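Local coordinates for hypothetical protein Atu2684 (Agrobacterium tumefaciens, PDB 2AXO) that is of unknown function but belongs to a thioredoxin-clan family and carries a disulfide in a CXXC motif, consistent with a thiol-disulfide redox role, at residues A[177-182]-A[255-260]; A[62-67]-A[75-80]; A[43-48]-A[235-240]; A[154-159]-A[227-232]. One frame throughout, in Å; residues are numbered along the deposited sequence.

Interaction 1: A[177-182]-A[255-260]; sequences AYFTRE and ILLGNE
Ile255 touches the ring of Phe179 with its branch methyl alone: CG2 comes to the ring edge, near the ring plane, 4.2 Å from Phe179 CZ, and the two side chains cross at about a right angle. Leu256 turns to the other face of its strand, where it packs on Val229 and Phe156. With Leu257 the chain returns to the shared face, and this residue does most of the work. Its CD2 approaches the same edge of the aromatic ring, 4.1 Å from Phe179 CZ, while CD1 lies against one face of the Arg181 guanidinium, about 4.0 Å above the plane and offset toward the rim. The arginine chain bends at chi2 (64°), which swings its flat end over the leucine. NH1 of Arg181 is hydrogen-bonded to His201 NE2, so the leucine covers a group already fixed by a polar partner; the same histidine stacks on the Phe179 ring. Phe179 holds its CG between the backbone N and the carbonyl carbon (chi1 57°), and its CZ corner leads toward the second strand. Beyond Leu257 the segment leaves the strand at Gly258. Arg181 reaches Leu257 from the point where its chain turns a corner. Strands 172-186 and 247-257 both flank 232-241, so Phe179 meets Ile255 and Leu257 as next-but-one strands of an antiparallel sheet do, across the middle strand, on the face packed against strand 74-79 of the thioredoxin-like sheet.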
loop_
_atom_site.group_PDB
_atom_site.type_symbol
_atom_site.label_atom_id
_atom_site.label_comp_id
_atom_site.label_asym_id
_atom_site.label_seq_id
_atom_site.Cartn_x
_atom_site.Cartn_y
_atom_site.Cartn_z
ATOM N N ALA A 177 -18.042 -10.348 4.050
ATOM C CA ALA A 177 -17.309 -9.247 4.651
ATOM C C ALA A 177 -18.053 -8.855 5.920
ATOM O O ALA A 177 -19.217 -8.442 5.873
ATOM C CB ALA A 177 -17.232 -8.064 3.686
ATOM N N TYR A 178 -17.382 -9.012 7.056
ATOM C CA TYR A 178 -17.972 -8.693 8.350
ATOM C C TYR A 178 -17.655 -7.251 8.716
ATOM O O TYR A 178 -16.528 -6.796 8.548
ATOM C CB TYR A 178 -17.406 -9.639 9.411
ATOM C CG TYR A 178 -17.675 -11.102 9.118
ATOM C CD1 TYR A 178 -18.895 -11.689 9.461
ATOM C CD2 TYR A 178 -16.718 -11.893 8.480
ATOM C CE1 TYR A 178 -19.158 -13.036 9.179
ATOM C CE2 TYR A 178 -16.968 -13.240 8.190
ATOM C CZ TYR A 178 -18.187 -13.802 8.541
ATOM O OH TYR A 178 -18.437 -15.123 8.245
ATOM N N PHE A 179 -18.653 -6.530 9.215
ATOM C CA PHE A 179 -18.439 -5.144 9.595
ATOM C C PHE A 179 -19.208 -4.758 10.839
ATOM O O PHE A 179 -20.121 -5.468 11.283
ATOM C CB PHE A 179 -18.854 -4.199 8.454
ATOM C CG PHE A 179 -20.280 -4.371 8.011
ATOM C CD1 PHE A 179 -20.578 -5.128 6.880
ATOM C CD2 PHE A 179 -21.328 -3.796 8.735
ATOM C CE1 PHE A 179 -21.898 -5.316 6.473
ATOM C CE2 PHE A 179 -22.653 -3.976 8.341
ATOM C CZ PHE A 179 -22.940 -4.738 7.205
ATOM N N THR A 180 -18.804 -3.634 11.415
ATOM C CA THR A 180 -19.488 -3.082 12.563
ATOM C C THR A 180 -20.482 -2.152 11.880
ATOM O O THR A 180 -20.196 -1.601 10.819
ATOM C CB THR A 180 -18.534 -2.265 13.474
ATOM O OG1 THR A 180 -17.864 -1.257 12.698
ATOM C CG2 THR A 180 -17.498 -3.181 14.113
ATOM N N ARG A 181 -21.659 -2.008 12.466
ATOM C CA ARG A 181 -22.685 -1.152 11.897
ATOM C C ARG A 181 -22.224 0.302 11.942
ATOM O O ARG A 181 -22.117 0.966 10.911
ATOM C CB ARG A 181 -23.977 -1.345 12.686
ATOM C CG ARG A 181 -25.082 -0.381 12.359
ATOM C CD ARG A 181 -25.564 -0.522 10.936
ATOM N NE ARG A 181 -26.868 0.110 10.797
ATOM C CZ ARG A 181 -27.468 0.343 9.641
ATOM N NH1 ARG A 181 -26.877 -0.004 8.501
ATOM N NH2 ARG A 181 -28.659 0.921 9.630
ATOM N N GLU A 182 -21.947 0.789 13.147
ATOM C CA GLU A 182 -21.468 2.152 13.337
ATOM C C GLU A 182 -20.422 2.160 14.444
ATOM O O GLU A 182 -20.651 1.618 15.519
ATOM C CB GLU A 182 -22.617 3.084 13.720
ATOM C CG GLU A 182 -22.180 4.529 13.855
ATOM C CD GLU A 182 -22.258 5.038 15.275
ATOM O OE1 GLU A 182 -23.388 5.284 15.754
ATOM O OE2 GLU A 182 -21.192 5.188 15.913
ATOM N N ILE A 255 -26.882 -8.033 2.090
ATOM C CA ILE A 255 -26.421 -7.602 3.393
ATOM C C ILE A 255 -27.338 -8.186 4.446
ATOM O O ILE A 255 -28.550 -8.251 4.269
ATOM C CB ILE A 255 -26.412 -6.069 3.552
ATOM C CG1 ILE A 255 -25.202 -5.481 2.819
ATOM C CG2 ILE A 255 -26.351 -5.699 5.045
ATOM C CD1 ILE A 255 -25.031 -3.984 2.992
ATOM N N LEU A 256 -26.735 -8.642 5.531
ATOM C CA LEU A 256 -27.471 -9.200 6.646
ATOM C C LEU A 256 -27.047 -8.376 7.848
ATOM O O LEU A 256 -25.865 -8.347 8.192
ATOM C CB LEU A 256 -27.092 -10.670 6.864
ATOM C CG LEU A 256 -27.718 -11.339 8.092
ATOM C CD1 LEU A 256 -29.236 -11.221 8.015
ATOM C CD2 LEU A 256 -27.305 -12.806 8.161
ATOM N N LEU A 257 -27.991 -7.681 8.472
ATOM C CA LEU A 257 -27.646 -6.881 9.642
ATOM C C LEU A 257 -27.864 -7.700 10.900
ATOM O O LEU A 257 -28.771 -8.531 10.958
ATOM C CB LEU A 257 -28.490 -5.606 9.711
ATOM C CG LEU A 257 -28.262 -4.562 8.618
ATOM C CD1 LEU A 257 -29.149 -3.354 8.885
ATOM C CD2 LEU A 257 -26.796 -4.158 8.586
ATOM N N GLY A 258 -27.023 -7.466 11.902
ATOM C CA GLY A 258 -27.142 -8.189 13.153
ATOM C C GLY A 258 -28.488 -7.942 13.806
ATOM O O GLY A 258 -29.066 -8.837 14.416
ATOM N N ASN A 259 -28.987 -6.717 13.681
ATOM C CA ASN A 259 -30.278 -6.371 14.251
ATOM C C ASN A 259 -31.400 -6.830 13.333
ATOM O O ASN A 259 -31.581 -6.286 12.246
ATOM C CB ASN A 259 -30.377 -4.863 14.467
ATOM C CG ASN A 259 -31.781 -4.424 14.800
ATOM O OD1 ASN A 259 -32.510 -5.134 15.485
ATOM N ND2 ASN A 259 -32.166 -3.246 14.326
ATOM N N GLU A 260 -32.154 -7.838 13.763
ATOM C CA GLU A 260 -33.256 -8.346 12.949
ATOM C C GLU A 260 -34.613 -7.813 13.395
ATOM O O GLU A 260 -35.617 -8.530 13.356
ATOM C CB GLU A 260 -33.279 -9.876 12.968
ATOM C CG GLU A 260 -32.207 -10.539 12.109
ATOM C CD GLU A 260 -32.223 -10.062 10.663
ATOM O OE1 GLU A 260 -31.704 -8.954 10.387
ATOM O OE2 GLU A 260 -32.758 -10.793 9.800
#

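Interaction 2: A[62-67]-A[75-80]; sequences EALRKM and GLSYHV
CG of Leu64 stands anti to the backbone N (chi1 -176°) and chi2 is 67°, a combination that spreads the two methyls of Leu64 along strand 75-79, one toward Gly75 and the other toward Ser77. On the strand, Ser77 meets the leucine with carbon: its CB lies 3.7 Å from Leu64 CD2. The same methyl rests on the backbone, with Leu76 O also 3.7 Å from Leu64 CD2. The other branch lies close to a bare piece of main chain, CD1 of Leu64 being 4.0 Å from Gly75 CA, an approach made possible because the glycine has no side chain to fill the space. Leu76 directs its CB away from the helix and packs beyond the strand, on Val203 among others. Helix and strand run roughly antiparallel, at 151° with axes 8.7 Å apart, as expected for the second half of a beta-alpha-beta unit. Val46 and Leu48 of the first strand complete the surroundings of Leu64. On an exposed flank of the helix Lys66 NZ makes a salt bridge to Glu62 OE2, 3.0 Å long and on the anti lone pair of that oxygen. Charges thus stay at the solvent side, and the buried side is joined to the strand by van der Waals contact alone, its fit set by the shape of one leucine against backbone and a serine CB.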
loop_
_atom_site.group_PDB
_atom_site.type_symbol
_atom_site.label_atom_id
_atom_site.label_comp_id
_atom_site.label_asym_id
_atom_site.label_seq_id
_atom_site.Cartn_x
_atom_site.Cartn_y
_atom_site.Cartn_z
ATOM N N GLU A 62 -18.979 10.408 4.177
ATOM C CA GLU A 62 -20.337 10.940 4.262
ATOM C C GLU A 62 -21.157 10.384 3.106
ATOM O O GLU A 62 -22.305 9.975 3.283
ATOM C CB GLU A 62 -20.321 12.474 4.183
ATOM C CG GLU A 62 -21.713 13.107 4.158
ATOM C CD GLU A 62 -21.693 14.580 3.761
ATOM O OE1 GLU A 62 -21.077 15.392 4.485
ATOM O OE2 GLU A 62 -22.295 14.922 2.720
ATOM N N ALA A 63 -20.554 10.370 1.921
ATOM C CA ALA A 63 -21.217 9.858 0.733
ATOM C C ALA A 63 -21.724 8.448 1.001
ATOM O O ALA A 63 -22.897 8.138 0.771
ATOM C CB ALA A 63 -20.245 9.848 -0.445
ATOM N N LEU A 64 -20.837 7.592 1.497
ATOM C CA LEU A 64 -21.208 6.208 1.782
ATOM C C LEU A 64 -22.322 6.116 2.820
ATOM O O LEU A 64 -23.266 5.340 2.661
ATOM C CB LEU A 64 -19.993 5.418 2.274
ATOM C CG LEU A 64 -20.210 3.919 2.514
ATOM C CD1 LEU A 64 -20.486 3.202 1.189
ATOM C CD2 LEU A 64 -18.967 3.341 3.170
ATOM N N ARG A 65 -22.207 6.903 3.880
ATOM C CA ARG A 65 -23.211 6.890 4.931
ATOM C C ARG A 65 -24.596 7.179 4.359
ATOM O O ARG A 65 -25.583 6.556 4.760
ATOM C CB ARG A 65 -22.847 7.914 6.008
ATOM C CG ARG A 65 -23.792 7.932 7.196
ATOM C CD ARG A 65 -23.236 8.807 8.310
ATOM N NE ARG A 65 -22.787 10.097 7.794
ATOM C CZ ARG A 65 -22.305 11.082 8.545
ATOM N NH1 ARG A 65 -22.204 10.932 9.863
ATOM N NH2 ARG A 65 -21.924 12.219 7.975
ATOM N N LYS A 66 -24.659 8.116 3.412
ATOM C CA LYS A 66 -25.921 8.497 2.773
ATOM C C LYS A 66 -26.496 7.375 1.911
ATOM O O LYS A 66 -27.704 7.156 1.893
ATOM C CB LYS A 66 -25.723 9.766 1.930
ATOM C CG LYS A 66 -25.497 11.008 2.791
ATOM C CD LYS A 66 -25.504 12.311 2.000
ATOM C CE LYS A 66 -24.302 12.429 1.086
ATOM N NZ LYS A 66 -24.116 13.831 0.590
HETATM N N MSE A 67 -25.621 6.670 1.200
HETATM C CA MSE A 67 -26.053 5.565 0.368
HETATM C C MSE A 67 -26.513 4.398 1.242
HETATM O O MSE A 67 -27.500 3.732 0.932
HETATM C CB MSE A 67 -24.915 5.145 -0.561
HETATM C CG MSE A 67 -24.538 6.218 -1.582
HETATM SE SE MSE A 67 -23.141 5.609 -2.790
HETATM C CE MSE A 67 -21.645 5.827 -1.611
ATOM N N GLY A 75 -23.244 -1.277 0.772
ATOM C CA GLY A 75 -22.105 -0.424 1.045
ATOM C C GLY A 75 -21.163 -0.956 2.100
ATOM O O GLY A 75 -21.584 -1.428 3.154
ATOM N N LEU A 76 -19.873 -0.865 1.805
ATOM C CA LEU A 76 -18.839 -1.340 2.711
ATOM C C LEU A 76 -17.701 -0.348 2.806
ATOM O O LEU A 76 -17.327 0.279 1.816
ATOM C CB LEU A 76 -18.279 -2.663 2.207
ATOM C CG LEU A 76 -19.271 -3.824 2.167
ATOM C CD1 LEU A 76 -18.696 -4.935 1.321
ATOM C CD2 LEU A 76 -19.562 -4.309 3.584
ATOM N N SER A 77 -17.145 -0.219 4.002
ATOM C CA SER A 77 -16.019 0.671 4.221
ATOM C C SER A 77 -14.814 -0.155 4.674
ATOM O O SER A 77 -14.886 -0.877 5.669
ATOM C CB SER A 77 -16.360 1.707 5.289
ATOM O OG SER A 77 -15.240 2.528 5.546
ATOM N N TYR A 78 -13.720 -0.062 3.921
ATOM C CA TYR A 78 -12.491 -0.777 4.253
ATOM C C TYR A 78 -11.411 0.212 4.675
ATOM O O TYR A 78 -10.842 0.907 3.833
ATOM C CB TYR A 78 -11.948 -1.560 3.054
ATOM C CG TYR A 78 -12.834 -2.674 2.552
ATOM C CD1 TYR A 78 -13.874 -2.414 1.663
ATOM C CD2 TYR A 78 -12.616 -3.994 2.946
ATOM C CE1 TYR A 78 -14.676 -3.441 1.176
ATOM C CE2 TYR A 78 -13.414 -5.030 2.467
ATOM C CZ TYR A 78 -14.439 -4.747 1.584
ATOM O OH TYR A 78 -15.235 -5.760 1.108
ATOM N N HIS A 79 -11.116 0.274 5.967
ATOM C CA HIS A 79 -10.080 1.183 6.442
ATOM C C HIS A 79 -8.704 0.615 6.119
ATOM O O HIS A 79 -8.368 -0.492 6.542
ATOM C CB HIS A 79 -10.215 1.408 7.949
ATOM C CG HIS A 79 -11.373 2.279 8.328
ATOM N ND1 HIS A 79 -12.684 1.890 8.158
ATOM C CD2 HIS A 79 -11.415 3.522 8.863
ATOM C CE1 HIS A 79 -13.485 2.857 8.574
ATOM N NE2 HIS A 79 -12.740 3.857 9.006
ATOM N N VAL A 80 -7.918 1.375 5.360
ATOM C CA VAL A 80 -6.571 0.956 4.970
ATOM C C VAL A 80 -5.556 1.304 6.056
ATOM O O VAL A 80 -5.785 2.199 6.868
ATOM C CB VAL A 80 -6.151 1.616 3.637
ATOM C CG1 VAL A 80 -7.066 1.134 2.524
ATOM C CG2 VAL A 80 -6.208 3.136 3.756
#

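Interaction 3: A[43-48]-A[235-240]; sequences KGVVEL and AVLLQT
Leu237 reaches between two residues of the facing strand, giving one methyl to each. Its CD2 meets Val45 obliquely and touches both branches of that side chain, CG1 and CG2 of Val45 each lying 4.1 Å from Leu237 CD2. Its CD1 faces Glu47, which comes from the opposite direction; OE2 of Glu47 is 3.7 Å from Leu237 CD1, a contact of carboxylate oxygen with methyl. Leu237 carries CG anti to the carbonyl carbon (chi1 -54°) and is extended beyond it (chi2 176°), so its fork projects well out from strand 235-240. Glu47 likewise keeps its chain extended past CG, and the two long side chains span the gap between backbones whose nearest CA atoms, those of Val45 and Leu237, are 8.6 Å apart. The carboxylate is buried but well provided for: OE2 forms a salt bridge with Arg100 and a weak hydrogen bond with Tyr78, and OE1 makes a weak hydrogen bond with the Tyr104 hydroxyl. Gln239, one step further along the same face, is hydrogen-bonded to Arg100 and Tyr104 as well. The two methyls of Leu237 thus divide the work: CD1 borders the polar cluster, CD2 the apolar Val45. Such an interface is that of two layered sheets, here the thioredoxin-like sheet with strand 45-50 against the antiparallel sheet with strand 232-241.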
loop_
_atom_site.group_PDB
_atom_site.type_symbol
_atom_site.label_atom_id
_atom_site.label_comp_id
_atom_site.label_asym_id
_atom_site.label_seq_id
_atom_site.Cartn_x
_atom_site.Cartn_y
_atom_site.Cartn_z
ATOM N N LYS A 43 -29.175 -1.707 -6.338
ATOM C CA LYS A 43 -28.497 -1.171 -7.517
ATOM C C LYS A 43 -27.071 -1.668 -7.759
ATOM O O LYS A 43 -26.610 -1.698 -8.902
ATOM C CB LYS A 43 -28.506 0.361 -7.458
ATOM C CG LYS A 43 -29.904 0.979 -7.427
ATOM C CD LYS A 43 -29.839 2.492 -7.232
ATOM C CE LYS A 43 -31.232 3.117 -7.125
ATOM N NZ LYS A 43 -31.985 3.028 -8.403
ATOM N N GLY A 44 -26.368 -2.052 -6.701
ATOM C CA GLY A 44 -25.004 -2.531 -6.870
ATOM C C GLY A 44 -24.206 -2.545 -5.580
ATOM O O GLY A 44 -24.762 -2.387 -4.491
ATOM N N VAL A 45 -22.897 -2.733 -5.706
ATOM C CA VAL A 45 -22.006 -2.779 -4.558
ATOM C C VAL A 45 -21.003 -1.632 -4.574
ATOM O O VAL A 45 -20.363 -1.360 -5.595
ATOM C CB VAL A 45 -21.233 -4.115 -4.519
ATOM C CG1 VAL A 45 -20.248 -4.125 -3.355
ATOM C CG2 VAL A 45 -22.217 -5.270 -4.388
ATOM N N VAL A 46 -20.877 -0.953 -3.438
ATOM C CA VAL A 46 -19.931 0.152 -3.315
ATOM C C VAL A 46 -18.969 -0.133 -2.167
ATOM O O VAL A 46 -19.366 -0.158 -1.012
ATOM C CB VAL A 46 -20.661 1.493 -3.049
ATOM C CG1 VAL A 46 -19.643 2.611 -2.826
ATOM C CG2 VAL A 46 -21.554 1.830 -4.235
ATOM N N GLU A 47 -17.706 -0.362 -2.511
ATOM C CA GLU A 47 -16.674 -0.646 -1.533
ATOM C C GLU A 47 -15.730 0.533 -1.459
ATOM O O GLU A 47 -14.987 0.809 -2.397
ATOM C CB GLU A 47 -15.907 -1.903 -1.930
ATOM C CG GLU A 47 -16.745 -3.154 -1.849
ATOM C CD GLU A 47 -16.020 -4.368 -2.377
ATOM O OE1 GLU A 47 -15.821 -4.442 -3.605
ATOM O OE2 GLU A 47 -15.640 -5.227 -1.555
ATOM N N LEU A 48 -15.771 1.230 -0.330
ATOM C CA LEU A 48 -14.938 2.403 -0.126
ATOM C C LEU A 48 -13.691 2.113 0.692
ATOM O O LEU A 48 -13.766 1.529 1.774
ATOM C CB LEU A 48 -15.758 3.480 0.586
ATOM C CG LEU A 48 -15.022 4.721 1.090
ATOM C CD1 LEU A 48 -14.640 5.610 -0.086
ATOM C CD2 LEU A 48 -15.923 5.475 2.060
ATOM N N ALA A 235 -21.816 -8.605 4.606
ATOM C CA ALA A 235 -22.251 -8.460 3.236
ATOM C C ALA A 235 -21.783 -9.724 2.545
ATOM O O ALA A 235 -20.647 -10.150 2.744
ATOM C CB ALA A 235 -21.591 -7.238 2.602
ATOM N N VAL A 236 -22.670 -10.346 1.777
ATOM C CA VAL A 236 -22.313 -11.544 1.031
ATOM C C VAL A 236 -22.064 -11.051 -0.381
ATOM O O VAL A 236 -22.926 -10.413 -0.982
ATOM C CB VAL A 236 -23.462 -12.577 1.000
ATOM C CG1 VAL A 236 -23.090 -13.739 0.078
ATOM C CG2 VAL A 236 -23.736 -13.102 2.412
ATOM N N LEU A 237 -20.878 -11.329 -0.902
ATOM C CA LEU A 237 -20.528 -10.893 -2.241
ATOM C C LEU A 237 -20.238 -12.111 -3.106
ATOM O O LEU A 237 -19.342 -12.894 -2.790
ATOM C CB LEU A 237 -19.290 -9.987 -2.197
ATOM C CG LEU A 237 -19.340 -8.771 -1.261
ATOM C CD1 LEU A 237 -17.999 -8.053 -1.272
ATOM C CD2 LEU A 237 -20.460 -7.816 -1.688
ATOM N N LEU A 238 -21.010 -12.297 -4.175
ATOM C CA LEU A 238 -20.761 -13.427 -5.070
ATOM C C LEU A 238 -19.778 -12.833 -6.068
ATOM O O LEU A 238 -20.171 -12.221 -7.064
ATOM C CB LEU A 238 -22.048 -13.867 -5.770
ATOM C CG LEU A 238 -21.948 -15.154 -6.604
ATOM C CD1 LEU A 238 -21.534 -16.333 -5.726
ATOM C CD2 LEU A 238 -23.293 -15.421 -7.251
ATOM N N GLN A 239 -18.493 -13.031 -5.792
ATOM C CA GLN A 239 -17.447 -12.430 -6.598
ATOM C C GLN A 239 -16.579 -13.319 -7.475
ATOM O O GLN A 239 -16.001 -14.306 -7.021
ATOM C CB GLN A 239 -16.572 -11.581 -5.661
ATOM C CG GLN A 239 -15.483 -10.761 -6.327
ATOM C CD GLN A 239 -14.986 -9.630 -5.442
ATOM O OE1 GLN A 239 -14.876 -9.773 -4.216
ATOM N NE2 GLN A 239 -14.662 -8.502 -6.061
ATOM N N THR A 240 -16.499 -12.947 -8.748
ATOM C CA THR A 240 -15.682 -13.668 -9.711
ATOM C C THR A 240 -14.247 -13.179 -9.546
ATOM O O THR A 240 -13.989 -12.203 -8.843
ATOM C CB THR A 240 -16.124 -13.375 -11.158
ATOM O OG1 THR A 240 -15.900 -11.990 -11.466
ATOM C CG2 THR A 240 -17.595 -13.693 -11.333
#

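Interaction 4: A[154-159]-A[227-232]; sequences SKFAGD and AKVKKG
Phe156 of edge strand 152-156 inserts its ring beside Val229 of helix 223-229 and the following Lys230, a strand-to-helix contact built round a cation-pi interaction. CB of Phe156 points toward the helix, and CG, set anti to the carbonyl carbon (chi1 -71°), carries the ring forward. From there the two edges diverge. CE1 lies 4.0 Å from Val229 CB, the side chains sliding past each other in opposite directions, and CE2 lies below the lysine, 4.1 Å from Lys230 NZ. CZ, the leading atom, meets both partners: it is 3.6 Å from Val229 CG1, which approaches obliquely, and 3.9 Å from Lys230 CE. The lysine bends at chi2 (-68°) and then runs straight, laying its last carbon and the ammonium over one face of the ring. Under the other face lies Leu256 of strand 247-257, which also touches Val229, so three elements of the fold share this site. The ammonium has a firmer partner in the carbonyl oxygen of Gly258, to which it is hydrogen-bonded, which helps to fix its place over the aromatic face. Lys230 NZ stands 4.5 Å from the centroid of the Phe156 ring, 26° off the ring normal.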
loop_
_atom_site.group_PDB
_atom_site.type_symbol
_atom_site.label_atom_id
_atom_site.label_comp_id
_atom_site.label_asym_id
_atom_site.label_seq_id
_atom_site.Cartn_x
_atom_site.Cartn_y
_atom_site.Cartn_z
ATOM N N SER A 154 -29.774 -13.749 2.559
ATOM C CA SER A 154 -29.102 -14.136 3.791
ATOM C C SER A 154 -30.026 -13.908 4.976
ATOM O O SER A 154 -30.819 -12.967 4.992
ATOM C CB SER A 154 -27.815 -13.328 3.965
ATOM O OG SER A 154 -28.078 -11.933 3.897
ATOM N N LYS A 155 -29.922 -14.779 5.972
ATOM C CA LYS A 155 -30.755 -14.667 7.154
ATOM C C LYS A 155 -30.194 -15.536 8.262
ATOM O O LYS A 155 -29.356 -16.403 8.019
ATOM C CB LYS A 155 -32.175 -15.135 6.838
ATOM C CG LYS A 155 -32.217 -16.574 6.337
ATOM C CD LYS A 155 -33.637 -17.114 6.205
ATOM C CE LYS A 155 -34.284 -17.315 7.566
ATOM N NZ LYS A 155 -35.607 -17.987 7.451
ATOM N N PHE A 156 -30.672 -15.291 9.475
ATOM C CA PHE A 156 -30.273 -16.053 10.649
ATOM C C PHE A 156 -31.228 -17.228 10.777
ATOM O O PHE A 156 -32.449 -17.045 10.759
ATOM C CB PHE A 156 -30.387 -15.200 11.911
ATOM C CG PHE A 156 -29.350 -14.128 12.020
ATOM C CD1 PHE A 156 -28.026 -14.451 12.292
ATOM C CD2 PHE A 156 -29.701 -12.788 11.881
ATOM C CE1 PHE A 156 -27.065 -13.454 12.429
ATOM C CE2 PHE A 156 -28.751 -11.783 12.014
ATOM C CZ PHE A 156 -27.430 -12.114 12.290
ATOM N N ALA A 157 -30.670 -18.429 10.897
ATOM C CA ALA A 157 -31.458 -19.647 11.045
ATOM C C ALA A 157 -31.416 -20.074 12.509
ATOM O O ALA A 157 -31.097 -21.222 12.829
ATOM C CB ALA A 157 -30.888 -20.746 10.163
ATOM N N GLY A 158 -31.745 -19.142 13.395
ATOM C CA GLY A 158 -31.726 -19.430 14.816
ATOM C C GLY A 158 -30.344 -19.187 15.391
ATOM O O GLY A 158 -30.038 -18.091 15.864
ATOM N N ASP A 159 -29.500 -20.212 15.341
ATOM C CA ASP A 159 -28.139 -20.113 15.854
ATOM C C ASP A 159 -27.134 -20.331 14.724
ATOM O O ASP A 159 -25.968 -20.654 14.961
ATOM C CB ASP A 159 -27.921 -21.153 16.956
ATOM C CG ASP A 159 -28.258 -22.561 16.501
ATOM O OD1 ASP A 159 -28.212 -23.487 17.339
ATOM O OD2 ASP A 159 -28.568 -22.742 15.305
ATOM N N ALA A 227 -22.341 -14.912 15.819
ATOM C CA ALA A 227 -21.783 -13.973 16.781
ATOM C C ALA A 227 -21.087 -12.806 16.085
ATOM O O ALA A 227 -21.203 -11.662 16.518
ATOM C CB ALA A 227 -20.800 -14.693 17.707
ATOM N N LYS A 228 -20.364 -13.091 15.006
ATOM C CA LYS A 228 -19.668 -12.033 14.285
ATOM C C LYS A 228 -20.636 -11.091 13.581
ATOM O O LYS A 228 -20.474 -9.876 13.640
ATOM C CB LYS A 228 -18.680 -12.624 13.274
ATOM C CG LYS A 228 -17.602 -13.476 13.918
ATOM C CD LYS A 228 -16.343 -13.541 13.081
ATOM C CE LYS A 228 -16.568 -14.197 11.740
ATOM N NZ LYS A 228 -15.318 -14.103 10.931
ATOM N N VAL A 229 -21.647 -11.640 12.915
ATOM C CA VAL A 229 -22.605 -10.784 12.230
ATOM C C VAL A 229 -23.308 -9.888 13.254
ATOM O O VAL A 229 -23.592 -8.722 12.980
ATOM C CB VAL A 229 -23.662 -11.612 11.455
ATOM C CG1 VAL A 229 -24.585 -10.686 10.689
ATOM C CG2 VAL A 229 -22.969 -12.584 10.497
ATOM N N LYS A 230 -23.571 -10.432 14.440
ATOM C CA LYS A 230 -24.238 -9.684 15.500
ATOM C C LYS A 230 -23.450 -8.471 15.985
ATOM O O LYS A 230 -24.008 -7.588 16.632
ATOM C CB LYS A 230 -24.543 -10.617 16.677
ATOM C CG LYS A 230 -25.704 -11.556 16.431
ATOM C CD LYS A 230 -27.013 -10.789 16.346
ATOM C CE LYS A 230 -28.178 -11.720 16.050
ATOM N NZ LYS A 230 -29.468 -10.975 15.989
ATOM N N LYS A 231 -22.154 -8.430 15.684
ATOM C CA LYS A 231 -21.317 -7.301 16.088
ATOM C C LYS A 231 -21.606 -6.095 15.198
ATOM O O LYS A 231 -21.125 -4.992 15.448
ATOM C CB LYS A 231 -19.827 -7.658 15.981
ATOM C CG LYS A 231 -19.308 -8.565 17.090
ATOM C CD LYS A 231 -17.855 -8.975 16.848
ATOM C CE LYS A 231 -16.912 -7.778 16.822
ATOM N NZ LYS A 231 -15.502 -8.205 16.587
ATOM N N GLY A 232 -22.397 -6.320 14.155
ATOM C CA GLY A 232 -22.740 -5.256 13.230
ATOM C C GLY A 232 -23.533 -5.877 12.102
ATOM O O GLY A 232 -24.763 -5.864 12.107
#

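How the interactions relate
Leu76 ties three of the contacts together: its CD2 lies 3.5 Å from Phe179 CD1 of interaction 1 and 3.7 Å from Ala235 CB of interaction 3, although it turns away from the helix of interaction 2. Interactions 2 and 3 share the thioredoxin-like sheet, where Tyr78 N is probably hydrogen-bonded to Leu48 O at 2.7 Å. Interactions 1 and 4 adjoin, with centres about 8 Å apart and a probable hydrogen bond of 2.8 Å from Gly258 N to Gly232 O. Interactions 2 and 4 do not touch; their centres are about 21 Å apart. The Cys54–Cys57 disulfide immediately precedes helix 58-70, which places interaction 2 nearest to it in sequence.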